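Local structure of alpha-L-rhamnosidase (Aspergillus terreus, 6GSZ) at residues 115-120 with 289-294; 815-820 with 829-834. The protein probably hydrolyses terminal non-reducing alpha-L-rhamnose residues from alpha-L-rhamnosides and binds calcium. All coordinates share one frame; numbering follows the deposited sequence. Where two conformers were deposited one is given.

Interaction 1. Residues 115-120 with 289-294; sequences VVIASD and LGTHEL
The imidazole of His-292 lies across the strand 116-119, one face turned to the carbonyl oxygen of Ala-118, which sits off-centre toward the rim, while its ND1 edge meets the carboxylate of Asp-120. In that bond ND1 of His-292 donates to OD1 of Asp-120 over 2.9 Å at 170°, close to the imidazole plane, and the carboxylate is turned only 19° from the ring. This nearly coplanar bond should help hold the imidazole near one rotation. CG of His-292 stands between the backbone N and the carbonyl carbon (chi1 60°), which folds the ring back over the neighbouring strand and leaves NE2 of His-292 3.8 Å from CB of Ala-118. The other carboxylate oxygen of Asp-120, OD2, takes hydrogen bonds from two waters; one of them also accepts from Gly-290 N.

On the same face, Leu-294 straddles Ala-118 and Val-116: Leu-294 CG lies 3.8 Å from Ala-118 CB, and its CB rests against Val-116 CG1. At the far end Glu-293 reaches out with an extended chain and crosses Val-115 at about a right angle, Glu-293 CG lying 3.4 Å from Val-115 CG2. A water there links Glu-293 OE2, Leu-294 O and Val-116 N.

Between the strands, Ala-118 and His-292 exchange a reciprocal pair of backbone bonds, and Asp-120 N donates to Gly-290 O over 3.0 Å. The side chains of Ile-117 and Thr-291 touch Phe-134 of strand 132-140, whereas Thr-291 OG1 bonds to Trp-251 O. Strands 116-119 and 291-294, far apart in sequence and therefore not a hairpin, make a short two-stranded antiparallel sheet that packs on strand 132-140, away from the sugar-binding pocket.

Interaction 2. Residues 815-820 with 829-834; sequences KWWLDG and DFHLVA
Trp-817 and His-831 cross at about a right angle as side chains, yet their rings lie nearly parallel: the five-membered ring of the indole and the imidazole form an offset stack, centroids 4.5 Å apart and planes at 21°. His-831 CB sits over the six-membered ring of Trp-817, 3.5 Å from its centroid, in a CH-pi contact, while CG2 of Val-833 comes to the indole edge. A chi1 of 65° at Trp-817 swings the indole over the partner strand. From its edge, His-831 NE2 donates to OD1 of Asp-819 over 2.8 Å, arriving above the carboxylate plane; His-831 ND1 is hydrogen-bonded to ND1 of His-864. The two strands form an antiparallel beta hairpin in a five-stranded antiparallel sheet, between strands 800-807 and 859-868, Lys-815, Trp-817 and Asp-819 pairing through reciprocal backbone bonds with Val-833, His-831 and Asp-829. Asp-829 OD2 lies 4.1 Å from Asp-819 OD1, with a closely placed water between them; the salt bridge of Asp-829 to Arg-866 probably offsets their like charges. On the opposite face of the sheet, CE1 of Phe-830 lies 3.7 Å from Trp-816 CB, and Leu-818 CD2 meets the Phe-830 ring at its edge.

How the interactions relate
Following the chain from the N terminus, residues 115-120 come soon after the first beta sheet, and interaction 1 closes only when 289-294 returns, enclosing 168 mostly strand and loop residues. The chain then runs through further beta sheets and the long helical region before reaching interaction 2, where 815-820 and 829-834 close a hairpin loop whose residues 821-826 are not modelled. The two contacts are in series and neither nest nor cross. The centres of interactions 1 and 2 are about 67 Å apart, on opposite sides of the chain's centre. Interaction 1 pairs strand 116-119 with strand 291-294, whereas interaction 2 joins strands 810-819 and 828-836 within a five-stranded sheet.

Interaction 1. Residues 115-120 with 289-294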
ATOM      1  N   VAL A 115     -11.361  19.726 -21.874  1.00 13.13           N
ATOM      2  CA  VAL A 115     -10.891  20.679 -20.867  1.00 12.49           C
ATOM      3  C   VAL A 115     -11.549  20.358 -19.517  1.00 11.11           C
ATOM      4  O   VAL A 115     -12.562  19.644 -19.415  1.00 12.01           O
ATOM      5  CB  VAL A 115     -11.177  22.136 -21.265  1.00 13.73           C
ATOM      6  CG1 VAL A 115     -10.484  22.486 -22.573  1.00 15.92           C
ATOM      7  CG2 VAL A 115     -12.661  22.443 -21.315  1.00 15.49           C
ATOM      8  N   VAL A 116     -10.919  20.853 -18.457  1.00 12.11           N
ATOM      9  CA  VAL A 116     -11.511  20.707 -17.138  1.00 12.05           C
ATOM     10  C   VAL A 116     -12.741  21.615 -17.064  1.00 11.42           C
ATOM     11  O   VAL A 116     -12.608  22.810 -17.357  1.00 11.98           O
ATOM     12  CB  VAL A 116     -10.522  21.027 -16.005  1.00 12.89           C
ATOM     13  CG1 VAL A 116     -11.189  20.949 -14.642  1.00 13.45           C
ATOM     14  CG2 VAL A 116      -9.299  20.130 -16.055  1.00 13.38           C
ATOM     15  N   ILE A 117     -13.877  21.040 -16.637  1.00 10.27           N
ATOM     16  CA  ILE A 117     -15.064  21.844 -16.474  1.00 11.03           C
ATOM     17  C   ILE A 117     -15.513  21.839 -15.020  1.00 11.15           C
ATOM     18  O   ILE A 117     -15.270  20.918 -14.256  1.00 11.64           O
ATOM     19  CB  ILE A 117     -16.181  21.386 -17.402  1.00 12.18           C
ATOM     20  CG1 ILE A 117     -16.621  19.956 -17.103  1.00 11.68           C
ATOM     21  CG2 ILE A 117     -15.767  21.611 -18.847  1.00 13.46           C
ATOM     22  CD1 ILE A 117     -17.834  19.521 -17.898  1.00 12.34           C
ATOM     23  N   ALA A 118     -16.271  22.901 -14.708  1.00 11.87           N
ATOM     24  CA  ALA A 118     -16.881  23.122 -13.452  1.00 12.32           C
ATOM     25  C   ALA A 118     -18.307  23.620 -13.666  1.00 12.23           C
ATOM     26  O   ALA A 118     -18.635  24.191 -14.703  1.00 13.02           O
ATOM     27  CB  ALA A 118     -16.094  24.130 -12.646  1.00 12.27           C
ATOM     28  N   SER A 119     -19.119  23.465 -12.612  1.00 10.79           N
ATOM     29  CA  SER A 119     -20.488  24.004 -12.630  1.00 10.98           C
ATOM     30  C   SER A 119     -20.533  25.533 -12.598  1.00 12.38           C
ATOM     31  O   SER A 119     -19.727  26.190 -11.954  1.00 12.59           O
ATOM     32  CB  SER A 119     -21.260  23.449 -11.441  1.00 10.81           C
ATOM     33  OG  SER A 119     -22.589  23.896 -11.439  1.00 12.32           O
ATOM     34  N   ASP A 120     -21.581  26.066 -13.240  1.00 11.98           N
ATOM     35  CA  ASP A 120     -21.934  27.455 -13.050  1.00 11.62           C
ATOM     36  C   ASP A 120     -22.470  27.726 -11.643  1.00 12.04           C
ATOM     37  O   ASP A 120     -22.609  28.893 -11.267  1.00 14.68           O
ATOM     38  CB  ASP A 120     -22.933  27.887 -14.114  1.00 12.94           C
ATOM     39  CG  ASP A 120     -22.311  28.337 -15.437  1.00 14.59           C
ATOM     40  OD1 ASP A 120     -21.054  28.423 -15.542  1.00 16.63           O
ATOM     41  OD2 ASP A 120     -23.082  28.669 -16.356  1.00 18.13           O
ATOM     42  N   LEU A 289     -27.899  23.695 -14.608  1.00 13.31           N
ATOM     43  CA  LEU A 289     -27.079  24.853 -14.882  1.00 14.15           C
ATOM     44  C   LEU A 289     -26.092  24.549 -15.997  1.00 13.74           C
ATOM     45  O   LEU A 289     -25.836  23.378 -16.315  1.00 14.10           O
ATOM     46  CB  LEU A 289     -26.337  25.236 -13.601  1.00 16.51           C
ATOM     47  CG  LEU A 289     -27.212  25.512 -12.393  1.00 18.76           C
ATOM     48  CD1 LEU A 289     -26.366  25.879 -11.195  1.00 24.47           C
ATOM     49  CD2 LEU A 289     -28.226  26.599 -12.686  1.00 22.22           C
ATOM     50  N   GLY A 290     -25.426  25.610 -16.465  1.00 13.93           N
ATOM     51  CA  GLY A 290     -24.322  25.432 -17.370  1.00 14.90           C
ATOM     52  C   GLY A 290     -23.043  24.988 -16.673  1.00 13.54           C
ATOM     53  O   GLY A 290     -23.011  24.711 -15.454  1.00 12.95           O
ATOM     54  N   THR A 291     -22.002  24.971 -17.503  1.00 13.85           N
ATOM     55  CA  THR A 291     -20.646  24.612 -17.098  1.00 12.28           C
ATOM     56  C   THR A 291     -19.673  25.584 -17.769  1.00 13.66           C
ATOM     57  O   THR A 291     -20.032  26.265 -18.743  1.00 15.88           O
ATOM     58  CB  THR A 291     -20.284  23.148 -17.435  1.00 13.97           C
ATOM     59  OG1 THR A 291     -20.400  22.939 -18.851  1.00 14.62           O
ATOM     60  CG2 THR A 291     -21.120  22.132 -16.686  1.00 13.36           C
ATOM     61  N   HIS A 292     -18.448  25.641 -17.231  1.00 12.65           N
ATOM     62  CA  HIS A 292     -17.387  26.524 -17.757  1.00 12.56           C
ATOM     63  C   HIS A 292     -16.037  25.824 -17.601  1.00 13.16           C
ATOM     64  O   HIS A 292     -15.967  24.872 -16.828  1.00 13.31           O
ATOM     65  CB  HIS A 292     -17.453  27.904 -17.074  1.00 13.16           C
ATOM     66  CG  HIS A 292     -17.272  27.860 -15.602  1.00 14.34           C
ATOM     67  ND1 HIS A 292     -18.333  27.907 -14.726  1.00 16.73           N
ATOM     68  CD2 HIS A 292     -16.153  27.804 -14.838  1.00 15.20           C
ATOM     69  CE1 HIS A 292     -17.882  27.856 -13.489  1.00 17.29           C
ATOM     70  NE2 HIS A 292     -16.547  27.795 -13.529  1.00 16.51           N
ATOM     71  N   GLU A 293     -15.008  26.339 -18.277  1.00 12.92           N
ATOM     72  CA  GLU A 293     -13.684  25.748 -18.251  1.00 13.37           C
ATOM     73  C   GLU A 293     -12.892  26.247 -17.036  1.00 13.80           C
ATOM     74  O   GLU A 293     -13.020  27.444 -16.654  1.00 15.32           O
ATOM     75  CB  GLU A 293     -12.936  26.037 -19.554  1.00 13.85           C
ATOM     76  CG  GLU A 293     -11.627  25.283 -19.665  1.00 18.64           C
ATOM     77  CD  GLU A 293     -10.657  25.768 -20.722  1.00 27.43           C
ATOM     78  OE1 GLU A 293     -11.039  26.627 -21.486  1.00 37.24           O
ATOM     79  OE2 GLU A 293      -9.504  25.261 -20.736  1.00 29.85           O
ATOM     80  N   LEU A 294     -12.071  25.382 -16.455  1.00 13.63           N
ATOM     81  CA  LEU A 294     -11.089  25.720 -15.403  1.00 14.20           C
ATOM     82  C   LEU A 294      -9.689  25.580 -16.003  1.00 15.20           C
ATOM     83  O   LEU A 294      -9.378  24.523 -16.548  1.00 16.44           O
ATOM     84  CB  LEU A 294     -11.225  24.703 -14.262  1.00 17.01           C
ATOM     85  CG  LEU A 294     -12.473  24.808 -13.428  1.00 16.07           C
ATOM     86  CD1 LEU A 294     -12.320  23.981 -12.153  1.00 16.94           C
ATOM     87  CD2 LEU A 294     -12.773  26.242 -13.101  1.00 18.26           C
TER
HETATM   88  O   HOH W   1      -8.847  22.974 -18.739  1.00 15.40           O
HETATM   89  O   HOH W   2     -25.806  28.377 -15.907  1.00 18.04           O
HETATM   90  O   HOH W   3     -22.254  28.765 -18.852  1.00 21.16           O

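Interaction 2. Residues 815-820 with 829-834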
ATOM      1  N   LYS A 815       6.879 -25.657   4.292  1.00 15.69           N
ATOM      2  CA  LYS A 815       6.017 -26.300   5.259  0.50 15.75           C
ATOM      3  C   LYS A 815       6.935 -27.178   6.106  1.00 15.97           C
ATOM      4  O   LYS A 815       7.591 -28.063   5.573  1.00 17.39           O
ATOM      5  CB  LYS A 815       4.929 -27.154   4.600  0.50 18.47           C
ATOM      6  CG  LYS A 815       3.977 -27.869   5.557  0.50 24.36           C
ATOM      7  CD  LYS A 815       3.004 -28.837   4.871  0.50 29.32           C
ATOM      8  CE  LYS A 815       3.700 -29.902   4.048  0.50 35.09           C
ATOM      9  NZ  LYS A 815       2.756 -30.846   3.397  0.50 40.66           N
ATOM     10  N   TRP A 816       7.019 -26.886   7.394  1.00 15.04           N
ATOM     11  CA  TRP A 816       7.865 -27.685   8.275  1.00 15.31           C
ATOM     12  C   TRP A 816       7.091 -28.118   9.509  1.00 16.02           C
ATOM     13  O   TRP A 816       6.096 -27.512   9.892  1.00 16.43           O
ATOM     14  CB  TRP A 816       9.161 -26.965   8.656  1.00 15.98           C
ATOM     15  CG  TRP A 816       9.003 -25.676   9.392  1.00 14.67           C
ATOM     16  CD1 TRP A 816       8.950 -24.417   8.853  1.00 15.78           C
ATOM     17  CD2 TRP A 816       8.889 -25.512  10.816  1.00 15.83           C
ATOM     18  NE1 TRP A 816       8.822 -23.493   9.852  1.00 16.60           N
ATOM     19  CE2 TRP A 816       8.783 -24.124  11.067  1.00 16.37           C
ATOM     20  CE3 TRP A 816       8.901 -26.389  11.909  1.00 18.37           C
ATOM     21  CZ2 TRP A 816       8.715 -23.606  12.355  1.00 17.23           C
ATOM     22  CZ3 TRP A 816       8.818 -25.874  13.188  1.00 17.48           C
ATOM     23  CH2 TRP A 816       8.706 -24.495  13.402  1.00 18.88           C
ATOM     24  N   TRP A 817       7.558 -29.204  10.118  1.00 16.69           N
ATOM     25  CA  TRP A 817       6.952 -29.681  11.323  1.00 17.87           C
ATOM     26  C   TRP A 817       7.991 -30.456  12.119  1.00 17.48           C
ATOM     27  O   TRP A 817       9.028 -30.897  11.566  1.00 19.63           O
ATOM     28  CB  TRP A 817       5.685 -30.511  11.031  1.00 18.88           C
ATOM     29  CG  TRP A 817       5.886 -31.798  10.281  1.00 20.27           C
ATOM     30  CD1 TRP A 817       5.929 -33.066  10.805  1.00 23.31           C
ATOM     31  CD2 TRP A 817       6.043 -31.960   8.864  1.00 21.33           C
ATOM     32  NE1 TRP A 817       6.130 -33.995   9.816  1.00 24.61           N
ATOM     33  CE2 TRP A 817       6.181 -33.349   8.610  1.00 21.84           C
ATOM     34  CE3 TRP A 817       6.082 -31.079   7.779  1.00 22.00           C
ATOM     35  CZ2 TRP A 817       6.360 -33.855   7.324  1.00 25.25           C
ATOM     36  CZ3 TRP A 817       6.273 -31.578   6.511  1.00 25.33           C
ATOM     37  CH2 TRP A 817       6.417 -32.950   6.288  1.00 26.97           C
ATOM     38  N   LEU A 818       7.723 -30.574  13.419  1.00 20.47           N
ATOM     39  CA  LEU A 818       8.599 -31.295  14.322  1.00 21.43           C
ATOM     40  C   LEU A 818       7.885 -32.494  14.936  1.00 25.70           C
ATOM     41  O   LEU A 818       6.702 -32.434  15.215  1.00 29.69           O
ATOM     42  CB  LEU A 818       8.989 -30.374  15.476  1.00 24.67           C
ATOM     43  CG  LEU A 818       9.836 -29.170  15.118  1.00 25.96           C
ATOM     44  CD1 LEU A 818       9.947 -28.250  16.301  1.00 29.47           C
ATOM     45  CD2 LEU A 818      11.221 -29.615  14.731  1.00 35.82           C
ATOM     46  N   ASP A 819       8.662 -33.527  15.258  1.00 26.35           N
ATOM     47  CA  ASP A 819       8.185 -34.632  16.098  1.00 31.61           C
ATOM     48  C   ASP A 819       9.415 -35.408  16.592  1.00 33.04           C
ATOM     49  O   ASP A 819      10.520 -34.889  16.546  1.00 35.87           O
ATOM     50  CB  ASP A 819       7.139 -35.450  15.337  1.00 35.30           C
ATOM     51  CG  ASP A 819       7.631 -36.015  14.020  1.00 38.98           C
ATOM     52  OD1 ASP A 819       8.851 -36.338  13.931  1.00 34.15           O
ATOM     53  OD2 ASP A 819       6.775 -36.154  13.102  1.00 42.46           O
ATOM     54  N   GLY A 820       9.220 -36.616  17.115  1.00 40.02           N
ATOM     55  CA  GLY A 820      10.346 -37.438  17.658  1.00 43.64           C
ATOM     56  C   GLY A 820      11.185 -36.692  18.701  1.00 55.88           C
ATOM     57  O   GLY A 820      10.662 -36.067  19.664  1.00 58.70           O
ATOM     58  N   ASP A 829      13.118 -34.439  15.608  1.00 28.73           N
ATOM     59  CA  ASP A 829      13.161 -34.679  14.208  1.00 26.36           C
ATOM     60  C   ASP A 829      12.482 -33.491  13.507  1.00 24.07           C
ATOM     61  O   ASP A 829      11.382 -33.096  13.904  1.00 26.32           O
ATOM     62  CB  ASP A 829      12.424 -35.968  13.840  1.00 28.85           C
ATOM     63  CG  ASP A 829      13.125 -37.205  14.328  1.00 38.57           C
ATOM     64  OD1 ASP A 829      14.325 -37.075  14.649  1.00 38.53           O
ATOM     65  OD2 ASP A 829      12.413 -38.221  14.384  1.00 41.87           O
ATOM     66  N   PHE A 830      13.163 -32.937  12.498  1.00 21.38           N
ATOM     67  CA  PHE A 830      12.698 -31.777  11.743  1.00 18.78           C
ATOM     68  C   PHE A 830      12.378 -32.238  10.321  1.00 20.09           C
ATOM     69  O   PHE A 830      13.172 -32.908   9.684  1.00 23.72           O
ATOM     70  CB  PHE A 830      13.782 -30.694  11.736  1.00 20.91           C
ATOM     71  CG  PHE A 830      13.481 -29.500  10.866  1.00 20.07           C
ATOM     72  CD1 PHE A 830      12.621 -28.501  11.307  1.00 19.59           C
ATOM     73  CD2 PHE A 830      14.044 -29.378   9.611  1.00 20.88           C
ATOM     74  CE1 PHE A 830      12.348 -27.395  10.518  1.00 20.76           C
ATOM     75  CE2 PHE A 830      13.783 -28.262   8.838  1.00 20.82           C
ATOM     76  CZ  PHE A 830      12.925 -27.279   9.282  1.00 20.46           C
ATOM     77  N   HIS A 831      11.225 -31.828   9.828  1.00 17.09           N
ATOM     78  CA  HIS A 831      10.762 -32.193   8.497  1.00 17.24           C
ATOM     79  C   HIS A 831      10.427 -30.910   7.751  1.00 16.14           C
ATOM     80  O   HIS A 831       9.720 -30.056   8.310  1.00 16.65           O
ATOM     81  CB  HIS A 831       9.514 -33.073   8.594  1.00 17.38           C
ATOM     82  CG  HIS A 831       9.676 -34.183   9.571  1.00 19.26           C
ATOM     83  ND1 HIS A 831      10.314 -35.383   9.276  1.00 22.86           N
ATOM     84  CD2 HIS A 831       9.303 -34.252  10.867  1.00 23.07           C
ATOM     85  CE1 HIS A 831      10.280 -36.154  10.354  1.00 27.48           C
ATOM     86  NE2 HIS A 831       9.698 -35.475  11.351  1.00 25.47           N
ATOM     87  N   LEU A 832      10.893 -30.803   6.506  1.00 14.92           N
ATOM     88  CA  LEU A 832      10.652 -29.606   5.691  1.00 14.94           C
ATOM     89  C   LEU A 832      10.323 -30.007   4.259  1.00 15.78           C
ATOM     90  O   LEU A 832      11.057 -30.768   3.614  1.00 16.92           O
ATOM     91  CB  LEU A 832      11.921 -28.742   5.718  1.00 16.76           C
ATOM     92  CG  LEU A 832      11.977 -27.581   4.732  1.00 15.71           C
ATOM     93  CD1 LEU A 832      10.952 -26.506   5.075  1.00 17.54           C
ATOM     94  CD2 LEU A 832      13.362 -26.924   4.674  1.00 18.02           C
ATOM     95  N   VAL A 833       9.259 -29.405   3.726  1.00 16.17           N
ATOM     96  CA  VAL A 833       8.958 -29.420   2.316  1.00 16.59           C
ATOM     97  C   VAL A 833       9.137 -28.003   1.788  1.00 15.44           C
ATOM     98  O   VAL A 833       8.459 -27.075   2.268  1.00 16.34           O
ATOM     99  CB  VAL A 833       7.532 -29.928   2.058  1.00 17.81           C
ATOM    100  CG1 VAL A 833       7.171 -29.895   0.575  1.00 20.83           C
ATOM    101  CG2 VAL A 833       7.354 -31.337   2.610  1.00 20.27           C
ATOM    102  N   ALA A 834      10.049 -27.838   0.825  1.00 16.33           N
ATOM    103  CA  ALA A 834      10.389 -26.542   0.267  1.00 15.98           C
ATOM    104  C   ALA A 834      10.067 -26.572  -1.226  1.00 17.42           C
ATOM    105  O   ALA A 834      10.499 -27.459  -1.935  1.00 20.28           O
ATOM    106  CB  ALA A 834      11.845 -26.245   0.478  1.00 18.45           C
TER
HETATM  107  O   HOH W   4      10.292 -38.229  13.055  1.00 61.37           O